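PDB 6JTJ: beta-hexosaminidase, which hydrolyses terminal beta-linked N-acetylglucosamine from its substrates and probably serves peptidoglycan recycling by trimming peptide-linked cell-wall fragments. Local coordinates for residues I73-L85 with G109-L121. Numbering follows the deposited sequence.
Sequences ILFRRNFQNIEQL and GRVQRFIEGFTRL
Phe79 and Phe114 illustrate how two chain segments can be joined by aromatic packing beside an arginine's hydrogen bonds to the backbone. Their rings form an offset stack, planes 26° apart and centroids 4.8 Å apart, and Phe114 CB sits over the centre of the Phe79 ring. The edge of Phe118 is turned toward the face of Phe79 in an offset edge-to-face pair. Glu116 O lies in the plane of the Phe79 ring, 3.3 Å from Phe79 CZ. Leu85 CD2 packs 3.7 Å from Phe114 CE2, while Ile82 CD1 lies 3.8 Å from Phe118 CE1. Leu154 of helix 136-155 touches both Phe114 and Phe118.

Both direct hydrogen bonds across the contact come from Arg76. Arg76 NE donates to Arg113 O (2.8 Å, 162° at the hydrogen) and Arg76 NH2 to Gln112 O (2.8 Å, 150°); with both acceptors near the guanidinium plane, the pair fixes the group's rotation, and Ile115 CG1 covers one face. Arg76 NH1 is hydrogen-bonded to Asn173 OD1 of the second subunit. A water further links Leu74 O to Arg113 NE, and the Arg113 guanidinium forms salt bridges with Asp105 and with Asp221 and Glu219 of the second subunit.

Asn81 and Gln84 form a capping box where helix 82-94 begins. The contact thus ties the turn between strand 69-74 and this helix, a beta-alpha connection of the family 3 glycosidase barrel, to the loop bearing Arg113, a predicted substrate-binding residue beside the bound N-acetylglucosamine.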
ATOM      1  N   ILE C  73      19.820  -5.549  -0.246  1.00 27.52           N
ATOM      2  CA  ILE C  73      18.897  -4.462  -0.524  1.00 26.87           C
ATOM      3  C   ILE C  73      18.995  -3.476   0.627  1.00 27.44           C
ATOM      4  O   ILE C  73      18.960  -3.876   1.790  1.00 26.46           O
ATOM      5  CB  ILE C  73      17.427  -4.935  -0.742  1.00 26.77           C
ATOM      6  CG1 ILE C  73      16.469  -3.752  -0.910  1.00 27.33           C
ATOM      7  CG2 ILE C  73      16.925  -5.770   0.426  1.00 27.44           C
ATOM      8  CD1 ILE C  73      15.084  -4.185  -1.359  1.00 29.15           C
ATOM      9  N   LEU C  74      19.100  -2.196   0.289  1.00 26.71           N
ATOM     10  CA  LEU C  74      19.151  -1.139   1.282  1.00 30.04           C
ATOM     11  C   LEU C  74      17.821  -0.405   1.404  1.00 30.53           C
ATOM     12  O   LEU C  74      16.991  -0.416   0.488  1.00 26.88           O
ATOM     13  CB  LEU C  74      20.246  -0.134   0.934  1.00 30.33           C
ATOM     14  CG  LEU C  74      21.670  -0.708   0.890  1.00 32.80           C
ATOM     15  CD1 LEU C  74      22.648   0.348   0.415  1.00 33.23           C
ATOM     16  CD2 LEU C  74      22.095  -1.246   2.253  1.00 35.22           C
ATOM     17  N   PHE C  75      17.639   0.220   2.564  1.00 30.54           N
ATOM     18  CA  PHE C  75      16.426   0.940   2.907  1.00 31.89           C
ATOM     19  C   PHE C  75      16.805   2.275   3.526  1.00 33.99           C
ATOM     20  O   PHE C  75      17.985   2.557   3.728  1.00 30.93           O
ATOM     21  CB  PHE C  75      15.598   0.121   3.892  1.00 32.06           C
ATOM     22  CG  PHE C  75      15.075  -1.157   3.314  1.00 31.68           C
ATOM     23  CD1 PHE C  75      13.962  -1.155   2.505  1.00 29.98           C
ATOM     24  CD2 PHE C  75      15.716  -2.359   3.564  1.00 32.60           C
ATOM     25  CE1 PHE C  75      13.476  -2.322   1.977  1.00 30.81           C
ATOM     26  CE2 PHE C  75      15.244  -3.534   3.029  1.00 32.33           C
ATOM     27  CZ  PHE C  75      14.113  -3.515   2.240  1.00 31.93           C
ATOM     28  N   ARG C  76      15.800   3.089   3.851  1.00 36.98           N
ATOM     29  CA  ARG C  76      16.055   4.402   4.423  1.00 35.81           C
ATOM     30  C   ARG C  76      16.838   4.326   5.747  1.00 35.27           C
ATOM     31  O   ARG C  76      17.630   5.197   6.027  1.00 32.55           O
ATOM     32  CB  ARG C  76      14.759   5.181   4.629  1.00 35.41           C
ATOM     33  CG  ARG C  76      14.981   6.609   5.115  1.00 33.28           C
ATOM     34  CD  ARG C  76      13.735   7.465   5.022  1.00 33.42           C
ATOM     35  NE  ARG C  76      13.372   7.776   3.636  1.00 30.02           N
ATOM     36  CZ  ARG C  76      12.281   8.450   3.275  1.00 30.56           C
ATOM     37  NH1 ARG C  76      11.442   8.925   4.195  1.00 29.81           N
ATOM     38  NH2 ARG C  76      12.013   8.651   1.987  1.00 29.21           N
ATOM     39  N   ARG C  77      16.606   3.284   6.540  1.00 37.09           N
ATOM     40  CA  ARG C  77      17.311   3.104   7.818  1.00 39.19           C
ATOM     41  C   ARG C  77      18.816   2.896   7.648  1.00 41.65           C
ATOM     42  O   ARG C  77      19.568   2.998   8.613  1.00 47.34           O
ATOM     43  CB  ARG C  77      16.744   1.910   8.595  1.00 36.99           C
ATOM     44  CG  ARG C  77      16.978   0.571   7.924  1.00 35.62           C
ATOM     45  CD  ARG C  77      16.558  -0.578   8.814  1.00 35.14           C
ATOM     46  NE  ARG C  77      17.080  -1.830   8.270  1.00 34.29           N
ATOM     47  CZ  ARG C  77      16.412  -2.643   7.461  1.00 35.15           C
ATOM     48  NH1 ARG C  77      15.157  -2.379   7.106  1.00 33.59           N
ATOM     49  NH2 ARG C  77      16.992  -3.751   7.021  1.00 34.81           N
ATOM     50  N   ASN C  78      19.248   2.604   6.426  1.00 41.40           N
ATOM     51  CA  ASN C  78      20.663   2.444   6.128  1.00 38.62           C
ATOM     52  C   ASN C  78      21.293   3.730   5.622  1.00 39.47           C
ATOM     53  O   ASN C  78      22.460   3.726   5.222  1.00 37.61           O
ATOM     54  CB  ASN C  78      20.860   1.354   5.080  1.00 35.49           C
ATOM     55  CG  ASN C  78      20.208   0.059   5.460  1.00 35.95           C
ATOM     56  OD1 ASN C  78      19.361  -0.458   4.730  1.00 36.95           O
ATOM     57  ND2 ASN C  78      20.588  -0.489   6.613  1.00 36.10           N
ATOM     58  N   PHE C  79      20.547   4.833   5.644  1.00 41.58           N
ATOM     59  CA  PHE C  79      21.023   6.060   5.032  1.00 43.30           C
ATOM     60  C   PHE C  79      21.059   7.223   6.014  1.00 51.41           C
ATOM     61  O   PHE C  79      20.037   7.608   6.585  1.00 49.55           O
ATOM     62  CB  PHE C  79      20.154   6.450   3.849  1.00 42.36           C
ATOM     63  CG  PHE C  79      20.638   7.661   3.125  1.00 38.92           C
ATOM     64  CD1 PHE C  79      21.791   7.596   2.370  1.00 40.29           C
ATOM     65  CD2 PHE C  79      19.944   8.860   3.189  1.00 38.35           C
ATOM     66  CE1 PHE C  79      22.252   8.702   1.677  1.00 38.74           C
ATOM     67  CE2 PHE C  79      20.389   9.967   2.500  1.00 36.53           C
ATOM     68  CZ  PHE C  79      21.552   9.887   1.745  1.00 39.65           C
ATOM     69  N   GLN C  80      22.252   7.794   6.151  1.00 57.96           N
ATOM     70  CA  GLN C  80      22.519   8.973   6.971  1.00 59.92           C
ATOM     71  C   GLN C  80      22.823  10.141   6.039  1.00 55.43           C
ATOM     72  O   GLN C  80      22.171  11.178   6.072  1.00 54.73           O
ATOM     73  CB  GLN C  80      23.721   8.675   7.857  1.00 64.32           C
ATOM     74  CG  GLN C  80      23.636   9.207   9.262  1.00 68.40           C
ATOM     75  CD  GLN C  80      24.723   8.629  10.149  1.00 73.89           C
ATOM     76  OE1 GLN C  80      25.797   8.232   9.675  1.00 76.21           O
ATOM     77  NE2 GLN C  80      24.456   8.593  11.448  1.00 76.25           N
ATOM     78  N   ASN C  81      23.806   9.940   5.177  1.00 55.97           N
ATOM     79  CA  ASN C  81      24.167  10.919   4.175  1.00 56.70           C
ATOM     80  C   ASN C  81      25.020  10.218   3.137  1.00 52.90           C
ATOM     81  O   ASN C  81      25.391   9.053   3.315  1.00 48.73           O
ATOM     82  CB  ASN C  81      24.948  12.069   4.823  1.00 62.32           C
ATOM     83  CG  ASN C  81      26.120  11.578   5.663  1.00 60.60           C
ATOM     84  OD1 ASN C  81      27.051  10.950   5.155  1.00 61.24           O
ATOM     85  ND2 ASN C  81      26.080  11.868   6.949  1.00 61.04           N
ATOM     86  N   ILE C  82      25.358  10.942   2.081  1.00 51.34           N
ATOM     87  CA  ILE C  82      26.073  10.366   0.948  1.00 55.08           C
ATOM     88  C   ILE C  82      27.432   9.753   1.312  1.00 60.08           C
ATOM     89  O   ILE C  82      27.786   8.688   0.813  1.00 58.51           O
ATOM     90  CB  ILE C  82      26.252  11.420  -0.154  1.00 56.60           C
ATOM     91  CG1 ILE C  82      24.854  11.866  -0.650  1.00 57.63           C
ATOM     92  CG2 ILE C  82      27.177  10.900  -1.246  1.00 57.61           C
ATOM     93  CD1 ILE C  82      24.602  11.798  -2.144  1.00 56.59           C
ATOM     94  N   GLU C  83      28.190  10.420   2.177  1.00 58.80           N
ATOM     95  CA  GLU C  83      29.516   9.934   2.526  1.00 59.44           C
ATOM     96  C   GLU C  83      29.429   8.659   3.367  1.00 56.58           C
ATOM     97  O   GLU C  83      30.163   7.695   3.130  1.00 56.22           O
ATOM     98  CB  GLU C  83      30.352  11.046   3.196  1.00 66.69           C
ATOM     99  CG  GLU C  83      30.779  12.155   2.218  1.00 67.38           C
ATOM    100  CD  GLU C  83      31.440  11.629   0.937  1.00 70.03           C
ATOM    101  OE1 GLU C  83      32.426  10.853   1.033  1.00 69.89           O
ATOM    102  OE2 GLU C  83      30.979  11.983  -0.176  1.00 69.71           O
ATOM    103  N   GLN C  84      28.504   8.623   4.318  1.00 53.17           N
ATOM    104  CA  GLN C  84      28.268   7.390   5.066  1.00 54.23           C
ATOM    105  C   GLN C  84      27.841   6.237   4.129  1.00 54.66           C
ATOM    106  O   GLN C  84      28.330   5.105   4.257  1.00 50.70           O
ATOM    107  CB  GLN C  84      27.255   7.635   6.194  1.00 54.57           C
ATOM    108  CG  GLN C  84      26.584   6.387   6.755  1.00 55.03           C
ATOM    109  CD  GLN C  84      25.369   5.963   5.944  1.00 56.34           C
ATOM    110  OE1 GLN C  84      24.667   6.807   5.374  1.00 56.52           O
ATOM    111  NE2 GLN C  84      25.131   4.655   5.861  1.00 54.26           N
ATOM    112  N   LEU C  85      26.954   6.534   3.178  1.00 54.79           N
ATOM    113  CA  LEU C  85      26.459   5.509   2.244  1.00 51.68           C
ATOM    114  C   LEU C  85      27.603   4.910   1.427  1.00 49.72           C
ATOM    115  O   LEU C  85      27.681   3.696   1.247  1.00 45.70           O
ATOM    116  CB  LEU C  85      25.377   6.086   1.315  1.00 49.37           C
ATOM    117  CG  LEU C  85      24.734   5.130   0.292  1.00 46.25           C
ATOM    118  CD1 LEU C  85      24.076   3.958   0.997  1.00 46.00           C
ATOM    119  CD2 LEU C  85      23.722   5.851  -0.590  1.00 43.68           C
ATOM    120  N   GLY C 109       8.730   9.875  -6.299  1.00 23.65           N
ATOM    121  CA  GLY C 109       7.560  10.268  -5.525  1.00 23.82           C
ATOM    122  C   GLY C 109       7.666   9.653  -4.155  1.00 23.12           C
ATOM    123  O   GLY C 109       8.663   9.842  -3.463  1.00 26.94           O
ATOM    124  N   ARG C 110       6.661   8.869  -3.773  1.00 23.30           N
ATOM    125  CA  ARG C 110       6.606   8.327  -2.400  1.00 22.14           C
ATOM    126  C   ARG C 110       7.399   7.059  -2.197  1.00 22.16           C
ATOM    127  O   ARG C 110       7.415   6.502  -1.081  1.00 21.90           O
ATOM    128  CB  ARG C 110       5.159   8.111  -1.939  1.00 21.53           C
ATOM    129  CG  ARG C 110       4.304   9.354  -2.011  1.00 21.34           C
ATOM    130  CD  ARG C 110       3.015   9.194  -1.242  1.00 21.28           C
ATOM    131  NE  ARG C 110       2.166  10.370  -1.343  1.00 20.84           N
ATOM    132  CZ  ARG C 110       1.319  10.602  -2.338  1.00 23.05           C
ATOM    133  NH1 ARG C 110       1.215   9.771  -3.373  1.00 22.94           N
ATOM    134  NH2 ARG C 110       0.569  11.695  -2.314  1.00 23.25           N
ATOM    135  N   VAL C 111       8.129   6.658  -3.231  1.00 21.45           N
ATOM    136  CA  VAL C 111       9.075   5.560  -3.111  1.00 21.03           C
ATOM    137  C   VAL C 111      10.477   6.029  -3.531  1.00 23.31           C
ATOM    138  O   VAL C 111      10.877   5.928  -4.697  1.00 20.80           O
ATOM    139  CB  VAL C 111       8.642   4.357  -3.948  1.00 20.55           C
ATOM    140  CG1 VAL C 111       9.543   3.170  -3.680  1.00 20.00           C
ATOM    141  CG2 VAL C 111       7.198   3.997  -3.651  1.00 19.69           C
ATOM    142  N   GLN C 112      11.198   6.578  -2.551  1.00 24.54           N
ATOM    143  CA  GLN C 112      12.576   7.023  -2.725  1.00 24.94           C
ATOM    144  C   GLN C 112      13.249   6.976  -1.360  1.00 24.49           C
ATOM    145  O   GLN C 112      12.949   7.797  -0.484  1.00 25.45           O
ATOM    146  CB  GLN C 112      12.615   8.451  -3.286  1.00 26.35           C
ATOM    147  CG  GLN C 112      14.040   8.942  -3.486  1.00 26.73           C
ATOM    148  CD  GLN C 112      14.153  10.343  -4.054  1.00 27.76           C
ATOM    149  OE1 GLN C 112      13.209  10.904  -4.607  1.00 26.73           O
ATOM    150  NE2 GLN C 112      15.338  10.925  -3.892  1.00 28.06           N
ATOM    151  N   ARG C 113      14.081   5.965  -1.136  1.00 24.03           N
ATOM    152  CA  ARG C 113      14.654   5.713   0.190  1.00 26.38           C
ATOM    153  C   ARG C 113      15.552   6.835   0.680  1.00 27.61           C
ATOM    154  O   ARG C 113      15.487   7.235   1.841  1.00 30.91           O
ATOM    155  CB  ARG C 113      15.459   4.407   0.201  1.00 25.79           C
ATOM    156  CG  ARG C 113      14.694   3.160  -0.187  1.00 25.23           C
ATOM    157  CD  ARG C 113      13.348   3.034   0.511  1.00 25.40           C
ATOM    158  NE  ARG C 113      12.706   1.787   0.105  1.00 25.30           N
ATOM    159  CZ  ARG C 113      11.388   1.567   0.085  1.00 24.53           C
ATOM    160  NH1 ARG C 113      10.524   2.509   0.450  1.00 24.69           N
ATOM    161  NH2 ARG C 113      10.932   0.392  -0.327  1.00 22.93           N
ATOM    162  N   PHE C 114      16.375   7.340  -0.218  1.00 28.26           N
ATOM    163  CA  PHE C 114      17.449   8.251   0.138  1.00 28.72           C
ATOM    164  C   PHE C 114      17.071   9.646  -0.339  1.00 28.49           C
ATOM    165  O   PHE C 114      16.989   9.898  -1.536  1.00 25.76           O
ATOM    166  CB  PHE C 114      18.788   7.845  -0.520  1.00 25.87           C
ATOM    167  CG  PHE C 114      19.182   6.420  -0.317  1.00 25.47           C
ATOM    168  CD1 PHE C 114      18.807   5.714   0.807  1.00 27.12           C
ATOM    169  CD2 PHE C 114      19.944   5.776  -1.272  1.00 26.40           C
ATOM    170  CE1 PHE C 114      19.199   4.397   0.980  1.00 27.38           C
ATOM    171  CE2 PHE C 114      20.344   4.458  -1.103  1.00 25.46           C
ATOM    172  CZ  PHE C 114      19.968   3.768   0.020  1.00 26.63           C
ATOM    173  N   ILE C 115      16.871  10.555   0.607  1.00 30.95           N
ATOM    174  CA  ILE C 115      16.358  11.883   0.291  1.00 32.99           C
ATOM    175  C   ILE C 115      17.468  12.938   0.359  1.00 35.25           C
ATOM    176  O   ILE C 115      17.769  13.574  -0.647  1.00 34.05           O
ATOM    177  CB  ILE C 115      15.216  12.256   1.252  1.00 32.66           C
ATOM    178  CG1 ILE C 115      14.058  11.279   1.079  1.00 33.96           C
ATOM    179  CG2 ILE C 115      14.763  13.693   1.044  1.00 31.59           C
ATOM    180  CD1 ILE C 115      13.444  11.216  -0.313  1.00 32.63           C
ATOM    181  N   GLU C 116      18.078  13.106   1.532  1.00 41.61           N
ATOM    182  CA  GLU C 116      19.051  14.184   1.733  1.00 47.44           C
ATOM    183  C   GLU C 116      20.283  14.007   0.855  1.00 43.95           C
ATOM    184  O   GLU C 116      20.924  12.966   0.880  1.00 46.17           O
ATOM    185  CB  GLU C 116      19.467  14.278   3.199  1.00 54.89           C
ATOM    186  CG  GLU C 116      20.326  15.505   3.506  1.00 62.92           C
ATOM    187  CD  GLU C 116      21.007  15.459   4.866  1.00 69.35           C
ATOM    188  OE1 GLU C 116      21.302  16.541   5.444  1.00 76.36           O
ATOM    189  OE2 GLU C 116      21.278  14.344   5.355  1.00 72.40           O
ATOM    190  N   GLY C 117      20.591  15.024   0.057  1.00 41.28           N
ATOM    191  CA  GLY C 117      21.737  14.987  -0.839  1.00 40.84           C
ATOM    192  C   GLY C 117      21.423  14.423  -2.210  1.00 41.52           C
ATOM    193  O   GLY C 117      22.293  14.405  -3.084  1.00 37.74           O
ATOM    194  N   PHE C 118      20.174  13.991  -2.420  1.00 37.71           N
ATOM    195  CA  PHE C 118      19.732  13.461  -3.713  1.00 34.49           C
ATOM    196  C   PHE C 118      18.751  14.431  -4.324  1.00 32.79           C
ATOM    197  O   PHE C 118      18.053  15.145  -3.609  1.00 38.71           O
ATOM    198  CB  PHE C 118      19.052  12.078  -3.522  1.00 32.74           C
ATOM    199  CG  PHE C 118      20.019  10.945  -3.338  1.00 29.53           C
ATOM    200  CD1 PHE C 118      20.600  10.701  -2.110  1.00 28.56           C
ATOM    201  CD2 PHE C 118      20.339  10.112  -4.406  1.00 30.19           C
ATOM    202  CE1 PHE C 118      21.508   9.671  -1.949  1.00 28.29           C
ATOM    203  CE2 PHE C 118      21.237   9.065  -4.251  1.00 30.41           C
ATOM    204  CZ  PHE C 118      21.828   8.847  -3.025  1.00 29.27           C
ATOM    205  N   THR C 119      18.655  14.442  -5.642  1.00 31.43           N
ATOM    206  CA  THR C 119      17.561  15.116  -6.307  1.00 32.17           C
ATOM    207  C   THR C 119      16.269  14.393  -5.932  1.00 34.01           C
ATOM    208  O   THR C 119      16.227  13.166  -5.955  1.00 29.00           O
ATOM    209  CB  THR C 119      17.694  15.036  -7.820  1.00 34.24           C
ATOM    210  OG1 THR C 119      18.946  15.585  -8.179  1.00 38.24           O
ATOM    211  CG2 THR C 119      16.595  15.802  -8.529  1.00 32.20           C
ATOM    212  N   ARG C 120      15.231  15.159  -5.572  1.00 33.37           N
ATOM    213  CA  ARG C 120      13.923  14.582  -5.291  1.00 31.93           C
ATOM    214  C   ARG C 120      13.281  14.161  -6.599  1.00 28.11           C
ATOM    215  O   ARG C 120      13.173  14.946  -7.522  1.00 34.07           O
ATOM    216  CB  ARG C 120      13.036  15.584  -4.550  1.00 32.51           C
ATOM    217  CG  ARG C 120      11.790  14.963  -3.935  1.00 32.95           C
ATOM    218  CD  ARG C 120      12.129  14.155  -2.693  1.00 32.49           C
ATOM    219  NE  ARG C 120      10.923  13.646  -2.043  1.00 35.25           N
ATOM    220  CZ  ARG C 120      10.263  12.539  -2.378  1.00 35.34           C
ATOM    221  NH1 ARG C 120      10.685  11.764  -3.374  1.00 37.20           N
ATOM    222  NH2 ARG C 120       9.163  12.202  -1.704  1.00 33.99           N
ATOM    223  N   LEU C 121      12.865  12.907  -6.682  1.00 26.93           N
ATOM    224  CA  LEU C 121      12.338  12.348  -7.921  1.00 26.05           C
ATOM    225  C   LEU C 121      10.818  12.455  -7.969  1.00 24.89           C
ATOM    226  O   LEU C 121      10.155  12.274  -6.947  1.00 26.25           O
ATOM    227  CB  LEU C 121      12.742  10.881  -8.045  1.00 24.99           C
ATOM    228  CG  LEU C 121      14.242  10.603  -8.057  1.00 25.93           C
ATOM    229  CD1 LEU C 121      14.501   9.139  -7.754  1.00 26.98           C
ATOM    230  CD2 LEU C 121      14.866  10.994  -9.382  1.00 27.17           C
TER
HETATM  231  O   HOH W   1      14.583   0.003  -0.977  1.00 18.81           O